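Local coordinates for Alpha/beta hydrolase family protein (Bacillus anthracis, PDB 3OOS) that is probably a hydrolase of the alpha/beta fold family, whose natural substrate is not established, at residues Asp135-Cys139 / Ser140-Lys144; Phe145-Ile148 / Val149-Met152; Arg199-Tyr202 / Phe203-Glu207. All blocks are in the same frame, centred on the assembly; numbering follows the deposited sequence. Where two conformers were deposited one is given.

Contact 1: Asp135-Cys139 / Ser140-Lys144; sequences DSIYC and SKNVK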
loop_
_atom_site.group_PDB
_atom_site.type_symbol
_atom_site.label_atom_id
_atom_site.label_comp_id
_atom_site.label_asym_id
_atom_site.label_seq_id
_atom_site.Cartn_x
_atom_site.Cartn_y
_atom_site.Cartn_z
ATOM N N ASP A 135 -0.236 20.137 -5.326
ATOM C CA ASP A 135 0.937 19.621 -4.612
ATOM C C ASP A 135 1.267 18.167 -4.948
ATOM O O ASP A 135 2.262 17.625 -4.458
ATOM C CB ASP A 135 0.780 19.788 -3.098
ATOM C CG ASP A 135 0.963 21.225 -2.645
ATOM O OD1 ASP A 135 1.351 22.081 -3.469
ATOM O OD2 ASP A 135 0.718 21.496 -1.454
ATOM N N SER A 136 0.437 17.543 -5.779
ATOM C CA SER A 136 0.692 16.183 -6.249
ATOM C C SER A 136 1.401 16.190 -7.593
ATOM O O SER A 136 1.039 16.950 -8.487
ATOM C CB SER A 136 -0.613 15.398 -6.379
ATOM O OG SER A 136 -0.384 14.117 -6.950
ATOM N N ILE A 137 2.396 15.319 -7.731
ATOM C CA ILE A 137 3.106 15.135 -8.998
ATOM C C ILE A 137 2.190 14.644 -10.126
ATOM O O ILE A 137 2.532 14.753 -11.303
ATOM C CB ILE A 137 4.311 14.166 -8.845
ATOM C CG1 ILE A 137 3.841 12.782 -8.371
ATOM C CG2 ILE A 137 5.358 14.769 -7.903
ATOM C CD1 ILE A 137 4.938 11.727 -8.301
ATOM N N TYR A 138 1.024 14.113 -9.758
ATOM C CA TYR A 138 0.065 13.605 -10.740
ATOM C C TYR A 138 -0.835 14.700 -11.314
ATOM O O TYR A 138 -1.599 14.452 -12.253
ATOM C CB TYR A 138 -0.781 12.476 -10.137
ATOM C CG TYR A 138 0.042 11.348 -9.563
ATOM C CD1 TYR A 138 0.890 10.592 -10.377
ATOM C CD2 TYR A 138 -0.022 11.036 -8.206
ATOM C CE1 TYR A 138 1.649 9.557 -9.855
ATOM C CE2 TYR A 138 0.733 9.999 -7.675
ATOM C CZ TYR A 138 1.566 9.265 -8.505
ATOM O OH TYR A 138 2.320 8.238 -7.992
ATOM N N CYS A 139 -0.730 15.903 -10.757
ATOM C CA CYS A 139 -1.536 17.046 -11.191
ATOM C C CYS A 139 -0.784 17.915 -12.193
ATOM O O CYS A 139 0.378 18.251 -11.974
ATOM C CB CYS A 139 -1.934 17.880 -9.976
ATOM S SG CYS A 139 -2.858 19.377 -10.355
ATOM N N SER A 140 -1.454 18.291 -13.282
ATOM C CA SER A 140 -0.828 19.081 -14.350
ATOM C C SER A 140 -0.363 20.479 -13.908
ATOM O O SER A 140 0.451 21.109 -14.588
ATOM C CB SER A 140 -1.757 19.183 -15.562
ATOM O OG SER A 140 -2.930 19.903 -15.235
ATOM N N LYS A 141 -0.875 20.949 -12.772
ATOM C CA LYS A 141 -0.452 22.226 -12.188
ATOM C C LYS A 141 0.926 22.118 -11.528
ATOM O O LYS A 141 1.600 23.128 -11.300
ATOM C CB LYS A 141 -1.480 22.719 -11.162
ATOM C CG LYS A 141 -2.849 23.043 -11.742
ATOM C CD LYS A 141 -3.877 23.261 -10.640
ATOM C CE LYS A 141 -5.248 23.571 -11.222
ATOM N NZ LYS A 141 -6.290 23.691 -10.163
ATOM N N ASN A 142 1.341 20.890 -11.228
ATOM C CA ASN A 142 2.608 20.645 -10.547
ATOM C C ASN A 142 3.788 20.708 -11.506
ATOM O O ASN A 142 3.709 20.213 -12.628
ATOM C CB ASN A 142 2.573 19.293 -9.835
ATOM C CG ASN A 142 3.701 19.126 -8.840
ATOM O OD1 ASN A 142 4.806 18.721 -9.198
ATOM N ND2 ASN A 142 3.424 19.421 -7.578
ATOM N N VAL A 143 4.880 21.308 -11.035
ATOM C CA VAL A 143 6.086 21.498 -11.837
ATOM C C VAL A 143 6.692 20.170 -12.326
ATOM O O VAL A 143 7.292 20.114 -13.403
ATOM C CB VAL A 143 7.130 22.386 -11.074
ATOM C CG1 VAL A 143 7.778 21.630 -9.905
ATOM C CG2 VAL A 143 8.167 22.970 -12.026
ATOM N N LYS A 144 6.510 19.106 -11.541
ATOM C CA LYS A 144 7.091 17.792 -11.837
ATOM C C LYS A 144 6.233 16.947 -12.787
ATOM O O LYS A 144 6.674 15.895 -13.256
ATOM C CB LYS A 144 7.342 17.016 -10.536
ATOM C CG LYS A 144 8.233 17.738 -9.533
ATOM C CD LYS A 144 9.673 17.756 -10.001
ATOM C CE LYS A 144 10.466 16.617 -9.387
ATOM N NZ LYS A 144 10.868 16.937 -7.989
HETATM O O HOH W 1 4.782 18.853 -4.873
#
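Asn142 reaches back across the loop to the turn Ser136-Cys139, and its side chain links the two halves of this local contact. The backbone places its CB 3.1 Å from Ser136 O. With CG anti to the backbone N (chi1 -166°), the amide runs alongside Ile137, both side chains pointing the same way, and comes within reach of Lys144 N. The two ends of the amide then do different work. OD1 accepts from Lys144 N at 2.9 Å, the donor tilted 25° from the carbonyl plane, which is the capping bond ahead of helix 145-155. ND2 donates to Lys134 O and also to a water, 3.1 Å away, that in turn donates to Asp135 O. With bonds at both ends, the amide is fixed in its rotation.

The backbone makes two consecutive type I turns, Ser136 to Cys139 and Cys139 to Asn142, so Cys139 closes one and opens the next. Asn142 N donates to Cys139 O at 2.9 Å. Cys139 SG, swung to the side of its own carbonyl carbon (chi1 177°) and so next to the N-H groups that follow, takes a longer bond from Lys141 N at 3.5 Å and also rests against Lys141 CB. Within the first turn, Ser136 OG accepts from Tyr138 N at 3.1 Å, an ST turn. Apolar packing between the two segments is slight: the CG2 branch of Ile137 meets Lys144 CB at 4.0 Å.

The loop follows strand 116-122 and leads into helix 145-155. Gln234, in the loop between strand 224-229 and helix 237-246, bonds through its backbone O to Ser136 OG and through OE1 to Tyr138 OH, while Ile137 packs on Trp172 and Met175 of helix 162-176.

Contact 2: Phe145-Ile148 / Val149-Met152; sequences FNRI and VSIM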
loop_
_atom_site.group_PDB
_atom_site.type_symbol
_atom_site.label_atom_id
_atom_site.label_comp_id
_atom_site.label_asym_id
_atom_site.label_seq_id
_atom_site.Cartn_x
_atom_site.Cartn_y
_atom_site.Cartn_z
ATOM N N PHE A 145 5.014 17.409 -13.068
ATOM C CA PHE A 145 4.022 16.625 -13.840
ATOM C C PHE A 145 4.536 16.004 -15.142
ATOM O O PHE A 145 4.403 14.791 -15.349
ATOM C CB PHE A 145 2.754 17.450 -14.108
ATOM C CG PHE A 145 1.729 16.745 -14.967
ATOM C CD1 PHE A 145 0.837 15.834 -14.407
ATOM C CD2 PHE A 145 1.645 17.011 -16.332
ATOM C CE1 PHE A 145 -0.117 15.186 -15.199
ATOM C CE2 PHE A 145 0.697 16.371 -17.131
ATOM C CZ PHE A 145 -0.186 15.459 -16.562
ATOM N N ASN A 146 5.101 16.831 -16.019
ATOM C CA ASN A 146 5.562 16.355 -17.321
ATOM C C ASN A 146 6.641 15.287 -17.213
ATOM O O ASN A 146 6.591 14.278 -17.920
ATOM C CB ASN A 146 6.049 17.515 -18.193
ATOM C CG ASN A 146 4.916 18.407 -18.668
ATOM O OD1 ASN A 146 3.814 17.936 -18.966
ATOM N ND2 ASN A 146 5.187 19.706 -18.750
ATOM N N ARG A 147 7.602 15.506 -16.316
ATOM C CA ARG A 147 8.688 14.550 -16.123
ATOM C C ARG A 147 8.151 13.228 -15.587
ATOM O O ARG A 147 8.567 12.157 -16.033
ATOM C CB ARG A 147 9.776 15.114 -15.197
ATOM C CG ARG A 147 10.992 14.193 -14.999
ATOM C CD ARG A 147 11.578 13.720 -16.324
ATOM N NE ARG A 147 12.653 12.748 -16.133
ATOM C CZ ARG A 147 13.134 11.955 -17.089
ATOM N NH1 ARG A 147 12.639 12.003 -18.322
ATOM N NH2 ARG A 147 14.112 11.108 -16.809
ATOM N N ILE A 148 7.215 13.316 -14.642
ATOM C CA ILE A 148 6.635 12.131 -14.009
ATOM C C ILE A 148 5.820 11.292 -14.998
ATOM O O ILE A 148 5.888 10.061 -14.973
ATOM C CB ILE A 148 5.822 12.508 -12.735
ATOM C CG1 ILE A 148 6.773 12.970 -11.617
ATOM C CG2 ILE A 148 4.934 11.351 -12.263
ATOM C CD1 ILE A 148 7.865 11.976 -11.265
ATOM N N VAL A 149 5.074 11.953 -15.879
ATOM C CA VAL A 149 4.352 11.247 -16.943
ATOM C C VAL A 149 5.337 10.438 -17.798
ATOM O O VAL A 149 5.102 9.254 -18.078
ATOM C CB VAL A 149 3.526 12.217 -17.828
ATOM C CG1 VAL A 149 3.043 11.525 -19.105
ATOM C CG2 VAL A 149 2.335 12.763 -17.047
ATOM N N SER A 150 6.440 11.082 -18.183
ATOM C CA SER A 150 7.467 10.441 -18.999
ATOM C C SER A 150 8.111 9.253 -18.286
ATOM O O SER A 150 8.300 8.193 -18.885
ATOM C CB SER A 150 8.535 11.453 -19.416
ATOM O OG SER A 150 9.498 10.844 -20.253
ATOM N N ILE A 151 8.438 9.432 -17.007
ATOM C CA ILE A 151 9.034 8.359 -16.205
ATOM C C ILE A 151 8.075 7.171 -16.074
ATOM O O ILE A 151 8.470 6.023 -16.288
ATOM C CB ILE A 151 9.479 8.847 -14.796
ATOM C CG1 ILE A 151 10.621 9.862 -14.918
ATOM C CG2 ILE A 151 9.929 7.669 -13.938
ATOM C CD1 ILE A 151 10.988 10.559 -13.599
HETATM N N MSE A 152 6.819 7.455 -15.737
HETATM C CA MSE A 152 5.823 6.400 -15.537
HETATM C C MSE A 152 5.585 5.604 -16.811
HETATM O O MSE A 152 5.499 4.373 -16.774
HETATM C CB MSE A 152 4.502 6.974 -15.041
HETATM C CG MSE A 152 4.535 7.459 -13.610
HETATM SE SE MSE A 152 2.760 7.928 -12.985
HETATM C CE MSE A 152 2.269 9.264 -14.316
#
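Val149 CG2 sits over one face of the Phe145 ring, one turn back along helix 145-155, and makes a CH-pi contact: the methyl lies 3.9 Å from the ring centroid and 18° off the ring normal. It is displaced toward the rim, with CZ the nearest ring atom at 3.7 Å. A chi1 of 176° sets the Phe145 ring beside its own carbonyl carbon, along the helix flank, where it meets this branch of Val149.

Two further contacts are purely apolar. Ile148 uses both of its branches: CD1 approaches Ile151 CD1 at 4.1 Å, and CG2 meets the terminal CE of selenomethionine Met152 at 4.0 Å.

A charged group packs on a hydrocarbon in the third kind. The Arg147 chain, bent at chi2 (51°), reaches forward along the helix, over the next turn, so that Ile151 CG1 lies over one face of the guanidinium, 3.7 Å from NE. The two side chains cross at about a right angle. Polar partners come from outside: NH2 forms a salt bridge with Glu171 of helix 162-176, and NH1 bonds to a glycerol probably left from crystallisation.

Backbone bonds complete the set, each from residue i+4 to residue i, the repeat of an alpha helix. Ile151 N to Arg147 O and Met152 N to Ile148 O, both 2.9 Å, are shorter than Ser150 N to Asn146 O at 3.2 Å.

Chemically, then, the side chains join through dispersion and CH-pi contacts, while the arginine rests its flat face on Ile151 and keeps its N-H groups for partners beyond this turn, one of them a carboxylate on the next helix.

Contact 3: Arg199-Tyr202 / Phe203-Glu207; sequences RLNY and FRQVE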
loop_
_atom_site.group_PDB
_atom_site.type_symbol
_atom_site.label_atom_id
_atom_site.label_comp_id
_atom_site.label_asym_id
_atom_site.label_seq_id
_atom_site.Cartn_x
_atom_site.Cartn_y
_atom_site.Cartn_z
ATOM N N ARG A 199 -2.079 -5.004 -13.043
ATOM C CA ARG A 199 -2.828 -4.443 -11.930
ATOM C C ARG A 199 -2.748 -2.912 -11.905
ATOM O O ARG A 199 -3.734 -2.240 -11.595
ATOM C CB ARG A 199 -2.349 -5.051 -10.610
ATOM C CG ARG A 199 -2.567 -6.567 -10.495
ATOM C CD ARG A 199 -2.389 -7.040 -9.050
ATOM N NE ARG A 199 -3.338 -6.344 -8.186
ATOM C CZ ARG A 199 -4.533 -6.810 -7.836
ATOM N NH1 ARG A 199 -4.934 -8.016 -8.227
ATOM N NH2 ARG A 199 -5.325 -6.061 -7.080
ATOM N N LEU A 200 -1.578 -2.372 -12.239
ATOM C CA LEU A 200 -1.398 -0.923 -12.341
ATOM C C LEU A 200 -2.268 -0.349 -13.456
ATOM O O LEU A 200 -2.947 0.665 -13.261
ATOM C CB LEU A 200 0.072 -0.561 -12.577
ATOM C CG LEU A 200 0.370 0.921 -12.849
ATOM C CD1 LEU A 200 0.042 1.794 -11.632
ATOM C CD2 LEU A 200 1.821 1.110 -13.274
ATOM N N ASN A 201 -2.246 -1.006 -14.616
ATOM C CA ASN A 201 -3.088 -0.597 -15.738
ATOM C C ASN A 201 -4.557 -0.573 -15.359
ATOM O O ASN A 201 -5.262 0.381 -15.672
ATOM C CB ASN A 201 -2.875 -1.510 -16.946
ATOM C CG ASN A 201 -1.553 -1.263 -17.633
ATOM O OD1 ASN A 201 -0.913 -0.229 -17.428
ATOM N ND2 ASN A 201 -1.135 -2.212 -18.462
ATOM N N TYR A 202 -5.014 -1.612 -14.667
ATOM C CA TYR A 202 -6.404 -1.663 -14.241
ATOM C C TYR A 202 -6.741 -0.508 -13.298
ATOM O O TYR A 202 -7.792 0.127 -13.439
ATOM C CB TYR A 202 -6.760 -3.007 -13.598
ATOM C CG TYR A 202 -8.233 -3.100 -13.297
ATOM C CD1 TYR A 202 -9.133 -3.570 -14.254
ATOM C CD2 TYR A 202 -8.737 -2.679 -12.069
ATOM C CE1 TYR A 202 -10.497 -3.639 -13.982
ATOM C CE2 TYR A 202 -10.091 -2.732 -11.794
ATOM C CZ TYR A 202 -10.963 -3.219 -12.746
ATOM O OH TYR A 202 -12.306 -3.275 -12.460
ATOM N N PHE A 203 -5.855 -0.230 -12.346
ATOM C CA PHE A 203 -6.085 0.884 -11.437
ATOM C C PHE A 203 -6.198 2.206 -12.193
ATOM O O PHE A 203 -7.144 2.962 -11.983
ATOM C CB PHE A 203 -5.003 0.994 -10.359
ATOM C CG PHE A 203 -5.135 2.232 -9.518
ATOM C CD1 PHE A 203 -6.183 2.357 -8.609
ATOM C CD2 PHE A 203 -4.242 3.291 -9.661
ATOM C CE1 PHE A 203 -6.329 3.506 -7.837
ATOM C CE2 PHE A 203 -4.379 4.445 -8.896
ATOM C CZ PHE A 203 -5.425 4.551 -7.981
ATOM N N ARG A 204 -5.239 2.469 -13.075
ATOM C CA ARG A 204 -5.172 3.760 -13.760
ATOM C C ARG A 204 -6.273 3.951 -14.801
ATOM O O ARG A 204 -6.819 5.049 -14.931
ATOM C CB ARG A 204 -3.795 3.973 -14.393
ATOM C CG ARG A 204 -2.653 4.069 -13.380
ATOM C CD ARG A 204 -1.439 4.762 -13.976
ATOM N NE ARG A 204 -1.699 6.182 -14.215
ATOM C CZ ARG A 204 -1.029 6.942 -15.077
ATOM N NH1 ARG A 204 -0.043 6.430 -15.803
ATOM N NH2 ARG A 204 -1.354 8.220 -15.217
ATOM N N GLN A 205 -6.609 2.878 -15.514
ATOM C CA GLN A 205 -7.540 2.955 -16.641
ATOM C C GLN A 205 -8.998 2.720 -16.250
ATOM O O GLN A 205 -9.912 3.232 -16.906
ATOM C CB GLN A 205 -7.122 1.978 -17.745
ATOM C CG GLN A 205 -5.774 2.303 -18.378
ATOM C CD GLN A 205 -5.121 1.098 -19.032
ATOM O OE1 GLN A 205 -5.742 0.049 -19.195
ATOM N NE2 GLN A 205 -3.854 1.245 -19.401
ATOM N N VAL A 206 -9.220 1.946 -15.188
ATOM C CA VAL A 206 -10.584 1.575 -14.793
ATOM C C VAL A 206 -10.975 2.056 -13.391
ATOM O O VAL A 206 -12.006 2.711 -13.221
ATOM C CB VAL A 206 -10.818 0.041 -14.925
ATOM C CG1 VAL A 206 -12.245 -0.338 -14.529
ATOM C CG2 VAL A 206 -10.520 -0.427 -16.347
ATOM N N GLU A 207 -10.151 1.730 -12.399
ATOM C CA GLU A 207 -10.495 1.949 -10.995
ATOM C C GLU A 207 -10.461 3.426 -10.596
ATOM O O GLU A 207 -11.393 3.925 -9.951
ATOM C CB GLU A 207 -9.552 1.144 -10.098
ATOM C CG GLU A 207 -9.986 1.078 -8.641
ATOM C CD GLU A 207 -10.962 -0.050 -8.365
ATOM O OE1 GLU A 207 -10.618 -1.222 -8.620
ATOM O OE2 GLU A 207 -12.070 0.232 -7.873
#
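Phe203 N donates to Arg199 O, an alpha-helical bond of helix 197-207, which ends in a wider pi-type turn over 203-207. The Arg199 guanidinium turns to other parts of the chain, bonding to Leu31 O, Lys58 O and Thr77 OG1. Arg204 N donates to Leu200 O at 2.9 Å, and the aliphatic part of its side chain runs beside Leu200, pointing the same way, with CG 3.9 Å from Leu200 CD1.

Gln205 N makes the next i+4 bond, to Asn201 O at 2.8 Å. The Gln205 chain stays extended beyond CG and lies alongside Asn201, with NE2 3.8 Å from Asn201 CB.

At Val206 the pattern changes. Its N and Glu207 N both donate to Tyr202 O, at 2.9 and 3.0 Å respectively, so a single carbonyl takes one i+4 and one i+5 bond. The second is the mark of the pi-type turn; it arrives in the carbonyl plane, whereas the bond from Val206 N is tilted from that plane and less straight, at 144° about the hydrogen. The backbone at Val206 departs from the alpha values before it. Its side chain then lies over one face of the Tyr202 ring: CB is 3.9 Å from the centroid and 15° off the normal, a CH-pi contact, while CG1 packs beyond it toward the phenol end.

Glu207 comes to the same ring from the edge, its chain bent at chi2 (86°) to carry the carboxylate there. Its OE1, which also accepts from Met74 N at the start of helix 74-87, lies in the ring plane, 3.6 Å from Tyr202 CE2.

In the fold
Contacts 1, 2 and 3 follow one another along the chain, in the insertion between strands 116-122 and 224-229, neighbours in the central mixed sheet; such an insertion commonly forms the cap of alpha/beta hydrolases. Contact 1 is the loop that runs directly into helix 145-155, where contact 2 lies. Their centres are about 10 Å apart and they touch, Phe145 CG packing 3.5 Å from Ser140 CA. Contact 3, on helix 197-207, is about 17 Å from contact 2 and 20 Å from contact 1, centre to centre; Met152 CE reaches Arg204 NH2 at 3.9 Å. Tyr138 lies near the probable nucleophile elbow, consistent with an insertion bordering the active site.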